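Side-chain contacts in RabGDI protein (Plasmodium falciparum 3D7, PDB 3P1W), which probably acts as a Rab GDP-dissociation inhibitor, binding GDP-loaded Rab GTPases and slowing their release of nucleotide: residues V280-D285 and M314-K319; N426-S431 and E451-Q456; G29-I34 and T443-Q448. One frame throughout, in Å; residues are numbered along the deposited sequence. Where two conformers were deposited one is given.

Interaction 1. Residues V280-D285 and M314-K319; sequences VDFVFD and MHLKNK
With CG anti to the carbonyl carbon in both F282 (chi1 -68°) and L316 (chi1 -62°), the phenyl ring and the isobutyl group point toward each other between strand 279-284 and the loop 314-319. The branch that does the touching is L316 CD1, 3.7 Å from F282 CE2 and almost as near F282 CD2, so the methyl lies at a slant to the ring. The same methyl comes to the edge of F284, near that ring's plane, 4.2 Å from F284 CZ. L316 is thus shared by two phenylalanines set two residues apart on one side of the strand. H315 was modelled in two conformers, so its part is less certain. In the one described, its imidazole lies rim to rim with the F282 ring, H315 CE1 3.5 Å from F282 CE2, the planes inclined by 23° and neither ring over the other. L316 CG sits over the centre of that imidazole. The F282, F284 and L316 contacts are apolar, and the whole lies at the surface. F282 also packs on V290 and I293 of antiparallel strand 290-295, and F282, F284 and L316 all reach I427 of strand 427-429; the loop 314-319 itself leads into strand 320-333.

Interaction 2. Residues N426-S431 and E451-Q456; sequences NIFVTS and ENLWGQ
F428 carries this contact, its ring facing the last turn of helix 440-454, where L453 and N452 receive it. From CB the side chain turns so that CG is anti to the carbonyl carbon (chi1 -67°), carrying the ring off the strand and toward L453. F428 CG lies 3.7 Å from L453 CD2. Along one side of the ring F428 CD2 and CE2 come closest, each 3.4 Å from L453 CD2, a snug fit for two carbons. Along the other side F428 CD1 stands further back, 4.0 Å from L453 CD2, and F428 CE1 instead meets N452, 3.7 Å from its O and 4.0 Å from its CB. At the tip, F428 CZ is 3.7 Å from N452 O, the carbonyl oxygen approaching the ring at a slant.

The methyl therefore covers one face, displaced from the middle to the CD2-CE2 side. The line from L453 CD2 to the centroid of the F428 ring, 3.5 Å long, leans only 18° from the normal, and the approach qualifies as a CH-pi interaction. A single branch of L453 does all this work. The amide of N452 plays no part against the ring: its carboxamide is turned off from it, and ND2 is bonded to Q448 O one turn earlier in the helix.

Both F428 and L453 are buried. The backbone of F428 pairs with V306 and C308 of parallel strand 305-308, and L453 packs on K305 and I307 of that strand. I449, one turn before L453, and P423 add to the surroundings of the F428 ring. The end of helix 440-454 thus packs on both strands 427-429 and 305-308 of the mixed sheet, while I427, the residue before F428, turns its side chain away from the helix.

Interaction 3. Residues G29-I34 and T443-Q448; sequences GLKECI and TNDLLQ
The carboxylate of D445 is the flat group of this contact, and K31 reaches it from above its plane: the line from NZ to OD2 rises 39° out of it. At 2.8 Å, K31 NZ and D445 OD2 form a hydrogen-bonded salt bridge. K31 gets there with an extended chain beyond CG that crosses the aspartate side chain at about a right angle, K31 CE 3.5 Å from D445 OD2. D445 in turn has CG anti to its backbone N (chi1 -179°), which directs the carboxylate to the lysine side. Each charge has a second partner: S431 N also donates to D445 OD2, and S431 O accepts from K31 NZ, so one residue ties both ends of the bridge. Y433 adds a cation-pi contact to K31.

About a turn on from K31, and at the residue after D445, the chemistry becomes apolar. L446 CD2 fits against I34, 3.7 Å from I34 CG2 and 3.8 Å from I34 CD1, so that the methyl sits beside both branches of the isoleucine. L446 CD2 also lies 4.2 Å from K31 CA, where the two helices bring their backbones nearest. The axes of the segments 30-34 and 443-448 pass 10.0 Å apart at an angle of 45°. L102 and I105 of helix 101-108 and F262 of helix 257-268 enclose I34 further.

Helix 30-41 follows strand 20-26 and leads to the parallel strand 46-49. This is the opening beta-alpha-beta crossover of a Rossmann-like fold, with G29 as N-cap at the start of its helix, and helix 440-454 near the chain's C-terminal end packs against it.

Overall arrangement
Interaction 1 is a surface contact of aromatic rings and leucine, whereas interactions 2 and 3 are buried. Strand 427-429 joins the first two: I427 packs on F282, F284 and L316, while F428 serves interaction 2, and I427 O probably bonds K319 NZ. Interactions 2 and 3 share helix 440-454, the former near its end and the latter about two turns earlier, and their segments alternate along the chain. T430 OG1 probably hydrogen-bonds E32 OE2, and S431 O probably hydrogen-bonds K31 NZ. Ring-methyl contacts serve both at the surface (1) and in the interior (2), while the charged pair belongs to the buried helix-helix contact, interaction 3, beside a leucine-isoleucine contact.

Interaction 1. Residues V280-D285 and M314-K319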
# COMPACT_ATOMS: atom_id res chain seq x y z
N VAL A 280 -27.24 7.05 -9.81
CA VAL A 280 -27.63 6.50 -11.11
C VAL A 280 -27.28 7.41 -12.29
O VAL A 280 -27.50 7.00 -13.45
CB VAL A 280 -29.14 6.11 -11.16
CG1 VAL A 280 -29.47 5.17 -9.98
CG2 VAL A 280 -30.06 7.34 -11.19
N ASP A 281 -26.73 8.60 -12.02
CA ASP A 281 -26.31 9.53 -13.08
C ASP A 281 -25.42 10.70 -12.64
O ASP A 281 -25.50 11.19 -11.49
CB ASP A 281 -27.54 10.10 -13.79
CG ASP A 281 -28.18 9.10 -14.74
OD1 ASP A 281 -27.43 8.45 -15.52
OD2 ASP A 281 -29.43 8.98 -14.69
N PHE A 282 -24.56 11.12 -13.56
CA PHE A 282 -23.91 12.41 -13.50
C PHE A 282 -24.74 13.41 -14.28
O PHE A 282 -25.34 13.05 -15.30
CB PHE A 282 -22.52 12.34 -14.12
CG PHE A 282 -21.54 11.51 -13.34
CD1 PHE A 282 -20.77 12.08 -12.34
CD2 PHE A 282 -21.40 10.16 -13.59
CE1 PHE A 282 -19.85 11.32 -11.61
CE2 PHE A 282 -20.48 9.40 -12.87
CZ PHE A 282 -19.72 9.98 -11.88
N VAL A 283 -24.77 14.65 -13.81
CA VAL A 283 -25.35 15.76 -14.55
C VAL A 283 -24.18 16.57 -15.12
O VAL A 283 -23.23 16.89 -14.40
CB VAL A 283 -26.24 16.63 -13.65
CG1 VAL A 283 -26.98 17.70 -14.47
CG2 VAL A 283 -27.22 15.76 -12.86
N PHE A 284 -24.25 16.85 -16.42
CA PHE A 284 -23.24 17.63 -17.14
C PHE A 284 -23.78 18.96 -17.64
O PHE A 284 -24.91 19.02 -18.11
CB PHE A 284 -22.74 16.83 -18.33
CG PHE A 284 -21.96 15.64 -17.94
CD1 PHE A 284 -20.68 15.79 -17.43
CD2 PHE A 284 -22.49 14.36 -18.05
CE1 PHE A 284 -19.93 14.70 -17.04
CE2 PHE A 284 -21.73 13.25 -17.65
CZ PHE A 284 -20.46 13.43 -17.16
N ASP A 285 -22.97 20.01 -17.57
CA ASP A 285 -23.36 21.31 -18.11
C ASP A 285 -23.15 21.36 -19.63
O ASP A 285 -22.73 20.38 -20.24
CB ASP A 285 -22.61 22.45 -17.40
CG ASP A 285 -21.13 22.48 -17.72
OD1 ASP A 285 -20.68 21.81 -18.68
OD2 ASP A 285 -20.40 23.19 -17.00
N MET A 314 -18.04 3.57 -14.91
CA MET A 314 -17.98 2.47 -15.87
C MET A 314 -18.88 2.72 -17.09
O MET A 314 -18.69 2.07 -18.11
CB MET A 314 -18.38 1.15 -15.21
CG MET A 314 -17.44 0.68 -14.16
SD MET A 314 -15.85 0.19 -14.83
CE MET A 314 -16.31 -1.43 -15.44
N HIS A 315 -19.82 3.65 -16.94
CA HIS A 315 -20.71 4.09 -18.02
C HIS A 315 -20.21 5.29 -18.82
O HIS A 315 -20.81 5.65 -19.84
CB HIS A 315 -22.10 4.42 -17.46
CG HIS A 315 -22.11 5.47 -16.40
ND1 HIS A 315 -21.26 5.46 -15.31
CD2 HIS A 315 -22.91 6.55 -16.24
CE1 HIS A 315 -21.54 6.50 -14.54
NE2 HIS A 315 -22.55 7.17 -15.08
N LEU A 316 -19.12 5.91 -18.38
CA LEU A 316 -18.61 7.15 -18.97
C LEU A 316 -17.44 6.88 -19.89
O LEU A 316 -16.55 6.04 -19.60
CB LEU A 316 -18.18 8.16 -17.91
CG LEU A 316 -19.25 8.67 -16.95
CD1 LEU A 316 -18.61 9.76 -16.10
CD2 LEU A 316 -20.49 9.18 -17.73
N LYS A 317 -17.42 7.63 -20.98
CA LYS A 317 -16.44 7.52 -22.05
C LYS A 317 -15.09 8.10 -21.65
O LYS A 317 -15.03 9.16 -21.04
CB LYS A 317 -17.00 8.26 -23.27
CG LYS A 317 -16.20 8.19 -24.53
CD LYS A 317 -16.70 9.17 -25.60
CE LYS A 317 -18.03 8.79 -26.20
NZ LYS A 317 -18.54 9.85 -27.17
N ASN A 318 -14.01 7.37 -21.95
CA ASN A 318 -12.65 7.87 -21.84
C ASN A 318 -12.31 8.43 -20.45
O ASN A 318 -11.73 9.52 -20.31
CB ASN A 318 -12.38 8.91 -22.93
CG ASN A 318 -10.91 9.13 -23.17
OD1 ASN A 318 -10.09 8.23 -22.95
ND2 ASN A 318 -10.55 10.32 -23.61
N LYS A 319 -12.69 7.69 -19.42
CA LYS A 319 -12.40 8.05 -18.03
C LYS A 319 -11.31 7.17 -17.45
O LYS A 319 -10.44 7.66 -16.74
CB LYS A 319 -13.62 7.92 -17.14
CG LYS A 319 -14.74 8.94 -17.39
CD LYS A 319 -14.23 10.38 -17.40
CE LYS A 319 -13.69 10.85 -16.07
NZ LYS A 319 -13.18 12.25 -16.12

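Interaction 2. Residues N426-S431 and E451-Q456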
# COMPACT_ATOMS: atom_id res chain seq x y z
N ASN A 426 -13.83 17.73 -14.75
CA ASN A 426 -13.77 17.83 -13.27
C ASN A 426 -14.25 16.58 -12.52
O ASN A 426 -14.65 16.66 -11.34
CB ASN A 426 -14.50 19.08 -12.77
CG ASN A 426 -13.74 20.35 -13.07
OD1 ASN A 426 -12.53 20.38 -12.87
ND2 ASN A 426 -14.44 21.39 -13.52
N ILE A 427 -14.14 15.42 -13.18
CA ILE A 427 -14.40 14.14 -12.53
C ILE A 427 -13.03 13.46 -12.40
O ILE A 427 -12.44 13.03 -13.40
CB ILE A 427 -15.36 13.25 -13.32
CG1 ILE A 427 -16.72 13.96 -13.49
CG2 ILE A 427 -15.58 11.91 -12.60
CD1 ILE A 427 -17.64 13.26 -14.45
N PHE A 428 -12.53 13.44 -11.16
CA PHE A 428 -11.18 12.93 -10.86
C PHE A 428 -11.35 11.53 -10.35
O PHE A 428 -12.03 11.33 -9.35
CB PHE A 428 -10.51 13.78 -9.77
CG PHE A 428 -10.21 15.18 -10.21
CD1 PHE A 428 -8.93 15.53 -10.60
CD2 PHE A 428 -11.22 16.14 -10.27
CE1 PHE A 428 -8.65 16.83 -11.03
CE2 PHE A 428 -10.95 17.45 -10.71
CZ PHE A 428 -9.66 17.78 -11.08
N VAL A 429 -10.75 10.57 -11.06
CA VAL A 429 -10.92 9.15 -10.77
C VAL A 429 -9.66 8.58 -10.12
O VAL A 429 -8.56 8.74 -10.64
CB VAL A 429 -11.29 8.34 -12.03
CG1 VAL A 429 -11.57 6.90 -11.68
CG2 VAL A 429 -12.56 8.94 -12.72
N THR A 430 -9.82 7.95 -8.97
CA THR A 430 -8.69 7.26 -8.30
C THR A 430 -8.32 5.99 -9.08
O THR A 430 -9.19 5.31 -9.63
CB THR A 430 -8.98 6.93 -6.84
OG1 THR A 430 -10.18 6.16 -6.73
CG2 THR A 430 -9.08 8.21 -5.99
N SER A 431 -7.03 5.68 -9.12
CA SER A 431 -6.57 4.42 -9.70
C SER A 431 -6.91 3.24 -8.79
O SER A 431 -7.09 3.37 -7.57
CB SER A 431 -5.06 4.49 -10.01
OG SER A 431 -4.31 4.59 -8.82
N GLU A 451 -3.14 17.66 -6.14
CA GLU A 451 -2.40 18.67 -6.91
C GLU A 451 -3.23 19.26 -8.05
O GLU A 451 -3.18 20.48 -8.31
CB GLU A 451 -1.11 18.08 -7.49
CG GLU A 451 -0.31 19.04 -8.41
CD GLU A 451 1.06 18.49 -8.87
OE1 GLU A 451 1.30 17.28 -8.79
OE2 GLU A 451 1.90 19.30 -9.32
N ASN A 452 -3.96 18.39 -8.74
CA ASN A 452 -4.70 18.77 -9.95
C ASN A 452 -6.10 19.30 -9.70
O ASN A 452 -6.68 19.94 -10.58
CB ASN A 452 -4.73 17.59 -10.92
CG ASN A 452 -3.38 17.35 -11.56
OD1 ASN A 452 -2.93 18.16 -12.35
ND2 ASN A 452 -2.74 16.25 -11.22
N LEU A 453 -6.63 19.04 -8.51
CA LEU A 453 -7.88 19.65 -8.08
C LEU A 453 -7.68 21.14 -7.88
O LEU A 453 -8.48 21.93 -8.34
CB LEU A 453 -8.37 19.08 -6.75
CG LEU A 453 -8.97 17.68 -6.62
CD1 LEU A 453 -9.19 17.39 -5.13
CD2 LEU A 453 -10.27 17.55 -7.37
N TRP A 454 -6.61 21.52 -7.20
CA TRP A 454 -6.40 22.92 -6.84
C TRP A 454 -5.13 23.54 -7.44
O TRP A 454 -4.83 24.70 -7.17
CB TRP A 454 -6.40 23.07 -5.32
CG TRP A 454 -7.53 22.32 -4.69
CD1 TRP A 454 -7.45 21.24 -3.86
CD2 TRP A 454 -8.93 22.59 -4.86
NE1 TRP A 454 -8.71 20.83 -3.50
CE2 TRP A 454 -9.64 21.64 -4.10
CE3 TRP A 454 -9.66 23.55 -5.59
CZ2 TRP A 454 -11.03 21.62 -4.03
CZ3 TRP A 454 -11.04 23.52 -5.52
CH2 TRP A 454 -11.71 22.57 -4.75
N GLY A 455 -4.39 22.77 -8.23
CA GLY A 455 -3.22 23.31 -8.95
C GLY A 455 -1.99 23.50 -8.08
O GLY A 455 -0.98 24.04 -8.53
N GLN A 456 -2.05 23.02 -6.84
CA GLN A 456 -0.96 23.21 -5.88
C GLN A 456 -0.70 21.90 -5.14
O GLN A 456 -1.64 21.26 -4.66
CB GLN A 456 -1.35 24.28 -4.87
CG GLN A 456 -2.53 23.84 -3.99
CD GLN A 456 -3.15 24.96 -3.20
OE1 GLN A 456 -3.40 26.06 -3.72
NE2 GLN A 456 -3.42 24.68 -1.92

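Interaction 3. Residues G29-I34 and T443-Q448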
# COMPACT_ATOMS: atom_id res chain seq x y z
N GLY A 29 -13.53 4.02 -0.30
CA GLY A 29 -12.18 3.43 -0.33
C GLY A 29 -11.27 4.39 0.39
O GLY A 29 -11.61 5.58 0.60
N LEU A 30 -10.12 3.88 0.81
CA LEU A 30 -9.16 4.63 1.58
C LEU A 30 -8.77 5.94 0.91
O LEU A 30 -8.79 6.99 1.56
CB LEU A 30 -7.91 3.76 1.87
CG LEU A 30 -8.15 2.59 2.83
CD1 LEU A 30 -6.87 1.73 2.91
CD2 LEU A 30 -8.59 3.09 4.21
N LYS A 31 -8.46 5.91 -0.38
CA LYS A 31 -8.08 7.14 -1.07
C LYS A 31 -9.18 8.22 -1.00
O LYS A 31 -8.90 9.40 -0.73
CB LYS A 31 -7.75 6.88 -2.53
CG LYS A 31 -6.45 6.05 -2.79
CD LYS A 31 -6.41 5.67 -4.27
CE LYS A 31 -5.22 4.87 -4.65
NZ LYS A 31 -5.11 4.69 -6.12
N GLU A 32 -10.42 7.81 -1.24
CA GLU A 32 -11.57 8.74 -1.18
C GLU A 32 -11.73 9.35 0.22
O GLU A 32 -11.99 10.56 0.36
CB GLU A 32 -12.84 8.02 -1.59
CG GLU A 32 -13.06 7.95 -3.12
CD GLU A 32 -12.18 6.90 -3.83
OE1 GLU A 32 -11.78 5.92 -3.18
OE2 GLU A 32 -11.90 7.07 -5.04
N CYS A 33 -11.61 8.51 1.24
CA CYS A 33 -11.71 8.96 2.63
C CYS A 33 -10.61 9.97 2.99
O CYS A 33 -10.88 11.04 3.59
CB CYS A 33 -11.65 7.79 3.56
SG CYS A 33 -13.09 6.75 3.47
N ILE A 34 -9.38 9.66 2.59
CA ILE A 34 -8.23 10.55 2.85
C ILE A 34 -8.39 11.90 2.15
O ILE A 34 -8.19 12.98 2.77
CB ILE A 34 -6.88 9.85 2.43
CG1 ILE A 34 -6.64 8.62 3.30
CG2 ILE A 34 -5.73 10.84 2.53
CD1 ILE A 34 -5.60 7.58 2.74
N THR A 443 -0.81 6.56 -1.85
CA THR A 443 -0.64 7.96 -1.41
C THR A 443 -0.22 8.84 -2.61
O THR A 443 -0.73 9.97 -2.76
CB THR A 443 0.38 8.08 -0.28
OG1 THR A 443 0.07 7.14 0.75
CG2 THR A 443 0.37 9.53 0.32
N ASN A 444 0.69 8.34 -3.44
CA ASN A 444 1.11 9.07 -4.64
C ASN A 444 -0.06 9.43 -5.55
O ASN A 444 -0.15 10.57 -6.04
CB ASN A 444 2.14 8.31 -5.45
CG ASN A 444 3.52 8.21 -4.75
OD1 ASN A 444 3.81 8.96 -3.82
ND2 ASN A 444 4.34 7.29 -5.20
N ASP A 445 -0.97 8.48 -5.76
CA ASP A 445 -2.14 8.72 -6.59
C ASP A 445 -3.03 9.78 -5.99
O ASP A 445 -3.44 10.70 -6.68
CB ASP A 445 -2.94 7.43 -6.80
CG ASP A 445 -4.17 7.63 -7.69
OD1 ASP A 445 -4.03 8.20 -8.80
OD2 ASP A 445 -5.26 7.20 -7.26
N LEU A 446 -3.36 9.67 -4.70
CA LEU A 446 -4.23 10.68 -4.08
C LEU A 446 -3.56 12.04 -4.04
O LEU A 446 -4.23 13.05 -4.24
CB LEU A 446 -4.77 10.22 -2.71
CG LEU A 446 -3.87 10.18 -1.47
CD1 LEU A 446 -3.85 11.59 -0.84
CD2 LEU A 446 -4.41 9.16 -0.46
N LEU A 447 -2.24 12.08 -3.85
CA LEU A 447 -1.51 13.35 -3.93
C LEU A 447 -1.56 13.99 -5.32
O LEU A 447 -1.67 15.21 -5.44
CB LEU A 447 -0.07 13.20 -3.47
CG LEU A 447 0.06 13.02 -1.96
CD1 LEU A 447 1.51 12.74 -1.60
CD2 LEU A 447 -0.46 14.26 -1.20
N GLN A 448 -1.46 13.17 -6.37
CA GLN A 448 -1.58 13.65 -7.75
C GLN A 448 -3.00 14.21 -7.97
O GLN A 448 -3.16 15.30 -8.54
CB GLN A 448 -1.28 12.52 -8.74
CG GLN A 448 -1.04 12.95 -10.20
CD GLN A 448 -0.88 11.77 -11.18
OE1 GLN A 448 -1.85 11.10 -11.53
NE2 GLN A 448 0.34 11.52 -11.61